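Local coordinates for RagA protein (Porphyromonas gingivalis, PDB 6SLN) that probably imports peptides across the bacterial outer membrane as a TonB-dependent receptor, holding a bound peptide in this structure, at residues 869-874 against 922-927; 968-973 against 980-985. All blocks are in the same frame, centred on the assembly; numbering follows the deposited sequence.

Contact 1 (869-874 against 922-927); sequences KWMINN and ENASFL
W870 lays the six-membered part of its indole over N923, with CZ3 3.5 Å from N923 CB and the carboxamide carbon above one face, displaced toward the rim. Ring and amide planes are inclined by 48°, so this is a slanted packing contact and not a stack. The two residues lie on antiparallel neighbours of the TonB-dependent receptor β-barrel, strands 857-873 and 921-937, near their junction with loops and close to the bound peptide. The ladder between them is firm at one rung: E922 N donates to M871 O at 2.9 Å and nearly straight, whereas the return bond from M871 N to E922 O is weak. Beyond it the second strand breaks its regular course. A924 N makes a weak bond to K869 O, and the methyl of A924 packs against M871 CB at 3.7 Å and against K869 CG. K869 NZ hydrogen-bonds to the backbone O of G975.

At the other end, N873 ND2 reaches E922 OE2 over 3.0 Å, arriving from above the carboxylate plane. R876 forms a salt bridge to the same oxygen, and with K968 also near, two cations and an amide grip this buried carboxylate, which would probably stabilise its negative charge. N873 is also the N-cap of helix 874-879. N923 is fixed from its own strand: with CG anti to the backbone N (chi1 -168°), OD1 turns back to accept the hydroxyl of S925 and to close an Asx turn, taking S925 N in the carbonyl plane at 3.0 Å.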
# COMPACT_ATOMS: atom_id res chain seq x y z
N LYS A 869 14.79 42.76 -5.56
CA LYS A 869 13.75 41.79 -5.88
C LYS A 869 12.58 42.48 -6.58
O LYS A 869 12.08 43.52 -6.12
CB LYS A 869 13.28 41.07 -4.61
CG LYS A 869 12.22 39.99 -4.81
CD LYS A 869 12.46 38.82 -3.84
CE LYS A 869 11.19 38.08 -3.46
NZ LYS A 869 10.39 37.53 -4.61
N TRP A 870 12.19 41.93 -7.73
CA TRP A 870 10.95 42.27 -8.40
C TRP A 870 10.11 41.00 -8.49
O TRP A 870 10.60 39.88 -8.28
CB TRP A 870 11.22 42.86 -9.80
CG TRP A 870 12.24 43.96 -9.74
CD1 TRP A 870 13.61 43.81 -9.74
CD2 TRP A 870 11.99 45.37 -9.63
NE1 TRP A 870 14.21 45.05 -9.65
CE2 TRP A 870 13.24 46.02 -9.58
CE3 TRP A 870 10.83 46.15 -9.58
CZ2 TRP A 870 13.36 47.40 -9.49
CZ3 TRP A 870 10.96 47.54 -9.48
CH2 TRP A 870 12.21 48.14 -9.43
N MET A 871 8.84 41.19 -8.78
CA MET A 871 7.89 40.09 -8.75
C MET A 871 6.65 40.54 -9.50
O MET A 871 6.21 41.68 -9.35
CB MET A 871 7.53 39.70 -7.31
CG MET A 871 7.04 38.26 -7.17
SD MET A 871 7.18 37.59 -5.49
CE MET A 871 6.46 38.94 -4.52
N ILE A 872 6.12 39.66 -10.33
CA ILE A 872 4.85 39.95 -10.98
C ILE A 872 3.75 39.60 -9.99
O ILE A 872 3.69 38.48 -9.49
CB ILE A 872 4.70 39.16 -12.29
CG1 ILE A 872 5.84 39.50 -13.22
CG2 ILE A 872 3.34 39.40 -12.94
CD1 ILE A 872 6.05 38.50 -14.29
N ASN A 873 2.89 40.58 -9.68
CA ASN A 873 1.79 40.38 -8.76
C ASN A 873 0.61 39.85 -9.56
O ASN A 873 -0.28 40.59 -9.97
CB ASN A 873 1.43 41.67 -8.04
CG ASN A 873 0.51 41.42 -6.87
OD1 ASN A 873 -0.20 40.42 -6.84
ND2 ASN A 873 0.54 42.32 -5.88
N ASN A 874 0.58 38.53 -9.72
CA ASN A 874 -0.50 37.90 -10.46
C ASN A 874 -1.86 38.24 -9.87
O ASN A 874 -2.83 38.37 -10.63
CB ASN A 874 -0.29 36.39 -10.46
CG ASN A 874 -0.74 35.73 -11.72
OD1 ASN A 874 -0.20 34.71 -12.10
ND2 ASN A 874 -1.74 36.29 -12.38
N GLU A 922 6.23 44.51 -9.71
CA GLU A 922 6.41 45.35 -8.54
C GLU A 922 7.78 45.14 -7.90
O GLU A 922 8.33 44.04 -7.93
CB GLU A 922 5.33 45.08 -7.49
CG GLU A 922 3.93 45.42 -7.95
CD GLU A 922 2.93 45.19 -6.84
OE1 GLU A 922 3.27 45.52 -5.68
OE2 GLU A 922 1.82 44.68 -7.12
N ASN A 923 8.30 46.22 -7.31
CA ASN A 923 9.47 46.16 -6.45
C ASN A 923 9.20 45.36 -5.18
O ASN A 923 8.70 45.91 -4.18
CB ASN A 923 9.91 47.58 -6.09
CG ASN A 923 11.27 47.61 -5.46
OD1 ASN A 923 11.60 46.77 -4.60
ND2 ASN A 923 12.09 48.56 -5.88
N ALA A 924 9.54 44.07 -5.20
CA ALA A 924 9.31 43.20 -4.06
C ALA A 924 10.51 43.15 -3.11
O ALA A 924 10.65 42.18 -2.35
CB ALA A 924 8.93 41.79 -4.53
N SER A 925 11.36 44.18 -3.11
CA SER A 925 12.43 44.25 -2.13
C SER A 925 11.85 44.51 -0.74
O SER A 925 10.74 45.03 -0.59
CB SER A 925 13.42 45.36 -2.49
OG SER A 925 13.60 45.43 -3.89
N PHE A 926 12.62 44.15 0.29
CA PHE A 926 12.06 44.28 1.63
C PHE A 926 13.15 44.20 2.69
O PHE A 926 14.18 43.56 2.50
CB PHE A 926 11.01 43.20 1.91
CG PHE A 926 11.55 41.79 1.91
CD1 PHE A 926 11.97 41.19 3.09
CD2 PHE A 926 11.61 41.05 0.74
CE1 PHE A 926 12.46 39.88 3.10
CE2 PHE A 926 12.07 39.74 0.75
CZ PHE A 926 12.50 39.16 1.93
N LEU A 927 12.89 44.87 3.80
CA LEU A 927 13.65 44.72 5.03
C LEU A 927 12.73 44.09 6.06
O LEU A 927 11.58 44.52 6.23
CB LEU A 927 14.15 46.08 5.51
CG LEU A 927 14.48 46.31 6.98
CD1 LEU A 927 15.80 45.66 7.31
CD2 LEU A 927 14.52 47.81 7.28

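Contact 2 (968-973 against 980-985); sequences KGFDPE and KNQYPN
Q982 turns CG anti to its carbonyl carbon (chi1 -50°) and then extends, carrying its carboxamide to the backbone of D971; the carboxylate of D971, with CG anti to the backbone N (chi1 -171°), swings toward N985. The glutamine amide spans the main-chain N and O of D971. D971 N donates to Q982 OE1 at 3.0 Å, tilted from the carbonyl plane, while Q982 NE2 makes a weak bond to D971 O. A side chain thus pairs with main chain where no strand ladder runs: both segments are irregular loop, leading into and out of the short strand 978-979, and the second continues into the last barrel strand, 986-996. D971 OD2 takes two donors from N985, ND2 at 2.8 Å through the syn lone pair and the backbone N at 3.0 Å on the anti side; N985 ND2 has a second acceptor in T133 O. The other oxygen, OD1, accepts E973 N from above the carboxylate plane, closing an Asx turn, and forms a salt bridge with R928, which also pairs with E973. Carboxylate and amide planes of D971 and N985 stand 73° apart. F970 CB rests 3.9 Å from P984 CG, and the phenyl ring passes on to T391 and L395 of helix 390-396, while Q982 OE1 lies at the ring edge, near its plane.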
# COMPACT_ATOMS: atom_id res chain seq x y z
N LYS A 968 2.64 45.53 -3.15
CA LYS A 968 1.20 45.67 -2.92
C LYS A 968 0.49 44.34 -2.74
O LYS A 968 -0.75 44.32 -2.66
CB LYS A 968 0.55 46.46 -4.07
CG LYS A 968 1.11 47.88 -4.25
CD LYS A 968 1.07 48.33 -5.71
CE LYS A 968 2.37 49.07 -6.12
NZ LYS A 968 3.68 48.32 -5.85
N GLY A 969 1.22 43.22 -2.67
CA GLY A 969 0.67 41.97 -2.21
C GLY A 969 0.99 41.70 -0.74
O GLY A 969 1.58 42.52 -0.03
N PHE A 970 0.63 40.50 -0.29
CA PHE A 970 0.71 40.23 1.14
C PHE A 970 2.16 40.11 1.60
O PHE A 970 2.55 40.69 2.63
CB PHE A 970 -0.06 38.95 1.47
CG PHE A 970 -1.55 39.12 1.45
CD1 PHE A 970 -2.26 39.00 0.26
CD2 PHE A 970 -2.26 39.39 2.63
CE1 PHE A 970 -3.64 39.14 0.24
CE2 PHE A 970 -3.62 39.53 2.62
CZ PHE A 970 -4.32 39.41 1.42
N ASP A 971 2.96 39.36 0.88
CA ASP A 971 4.33 39.09 1.32
C ASP A 971 5.30 39.24 0.15
O ASP A 971 5.25 38.46 -0.82
CB ASP A 971 4.41 37.67 1.92
CG ASP A 971 5.75 37.40 2.59
OD1 ASP A 971 6.64 38.29 2.59
OD2 ASP A 971 5.92 36.27 3.12
N PRO A 972 6.20 40.23 0.20
CA PRO A 972 7.22 40.33 -0.86
C PRO A 972 8.12 39.10 -0.93
O PRO A 972 8.64 38.79 -2.01
CB PRO A 972 7.99 41.61 -0.50
CG PRO A 972 7.73 41.84 0.96
CD PRO A 972 6.41 41.21 1.28
N GLU A 973 8.29 38.37 0.17
CA GLU A 973 9.10 37.15 0.13
C GLU A 973 8.38 36.00 -0.56
O GLU A 973 9.03 35.06 -1.01
CB GLU A 973 9.49 36.73 1.55
CG GLU A 973 10.55 35.62 1.62
CD GLU A 973 11.04 35.41 3.04
OE1 GLU A 973 11.83 34.47 3.29
OE2 GLU A 973 10.65 36.20 3.92
N LYS A 980 1.55 34.89 -6.32
CA LYS A 980 0.17 34.57 -6.67
C LYS A 980 -0.42 33.68 -5.58
O LYS A 980 0.21 32.70 -5.17
CB LYS A 980 0.10 33.87 -8.03
CG LYS A 980 1.06 32.71 -8.17
CD LYS A 980 0.71 31.81 -9.35
CE LYS A 980 1.61 30.56 -9.36
NZ LYS A 980 1.80 29.95 -10.73
N ASN A 981 -1.65 34.01 -5.16
CA ASN A 981 -2.33 33.39 -4.03
C ASN A 981 -1.34 32.95 -2.95
O ASN A 981 -1.23 31.75 -2.64
CB ASN A 981 -3.19 32.20 -4.49
CG ASN A 981 -4.09 31.67 -3.36
OD1 ASN A 981 -4.59 32.44 -2.53
ND2 ASN A 981 -4.28 30.37 -3.32
N GLN A 982 -0.62 33.91 -2.37
CA GLN A 982 0.43 33.58 -1.43
C GLN A 982 -0.15 32.99 -0.14
O GLN A 982 -1.19 33.43 0.35
CB GLN A 982 1.26 34.81 -1.10
CG GLN A 982 1.75 35.57 -2.31
CD GLN A 982 2.29 36.93 -1.93
OE1 GLN A 982 1.64 37.70 -1.20
NE2 GLN A 982 3.50 37.25 -2.39
N TYR A 983 0.52 31.96 0.37
CA TYR A 983 0.43 31.62 1.78
C TYR A 983 1.47 32.50 2.46
O TYR A 983 2.66 32.17 2.45
CB TYR A 983 0.69 30.12 2.01
CG TYR A 983 0.28 29.61 3.38
CD1 TYR A 983 0.55 30.36 4.53
CD2 TYR A 983 -0.38 28.40 3.53
CE1 TYR A 983 0.18 29.92 5.79
CE2 TYR A 983 -0.78 27.95 4.80
CZ TYR A 983 -0.49 28.71 5.93
OH TYR A 983 -0.86 28.29 7.19
N PRO A 984 1.09 33.64 3.02
CA PRO A 984 2.09 34.62 3.47
C PRO A 984 2.91 34.07 4.62
O PRO A 984 2.46 33.21 5.38
CB PRO A 984 1.25 35.82 3.91
CG PRO A 984 -0.16 35.55 3.39
CD PRO A 984 -0.29 34.08 3.29
N ASN A 985 4.15 34.55 4.74
CA ASN A 985 4.89 34.25 5.95
C ASN A 985 4.16 34.84 7.15
O ASN A 985 3.30 35.72 7.03
CB ASN A 985 6.32 34.81 5.90
CG ASN A 985 7.27 33.91 5.14
OD1 ASN A 985 7.55 32.78 5.55
ND2 ASN A 985 7.77 34.40 4.01

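Both contacts are largely buried, their centres about 10 Å apart, but they use different chemistry. Contact 1 joins two neighbouring barrel strands and relies on main-chain pairing supplemented by side chains, three of its residues being partly exposed, whereas those of contact 2 are all buried. Contact 2 joins loops farther along the chain, where side-chain amides and a carboxylate do the work of a ladder. The two meet directly: K968 NZ forms a 2.8 Å salt bridge with E922 OE1, and P972 packs against A924, K869 and M871. R928, on the same strand as 922-927, ties that strand to D971 and E973. Each contact also has one residue, N874 or K980, hydrogen-bonded to the bound peptide.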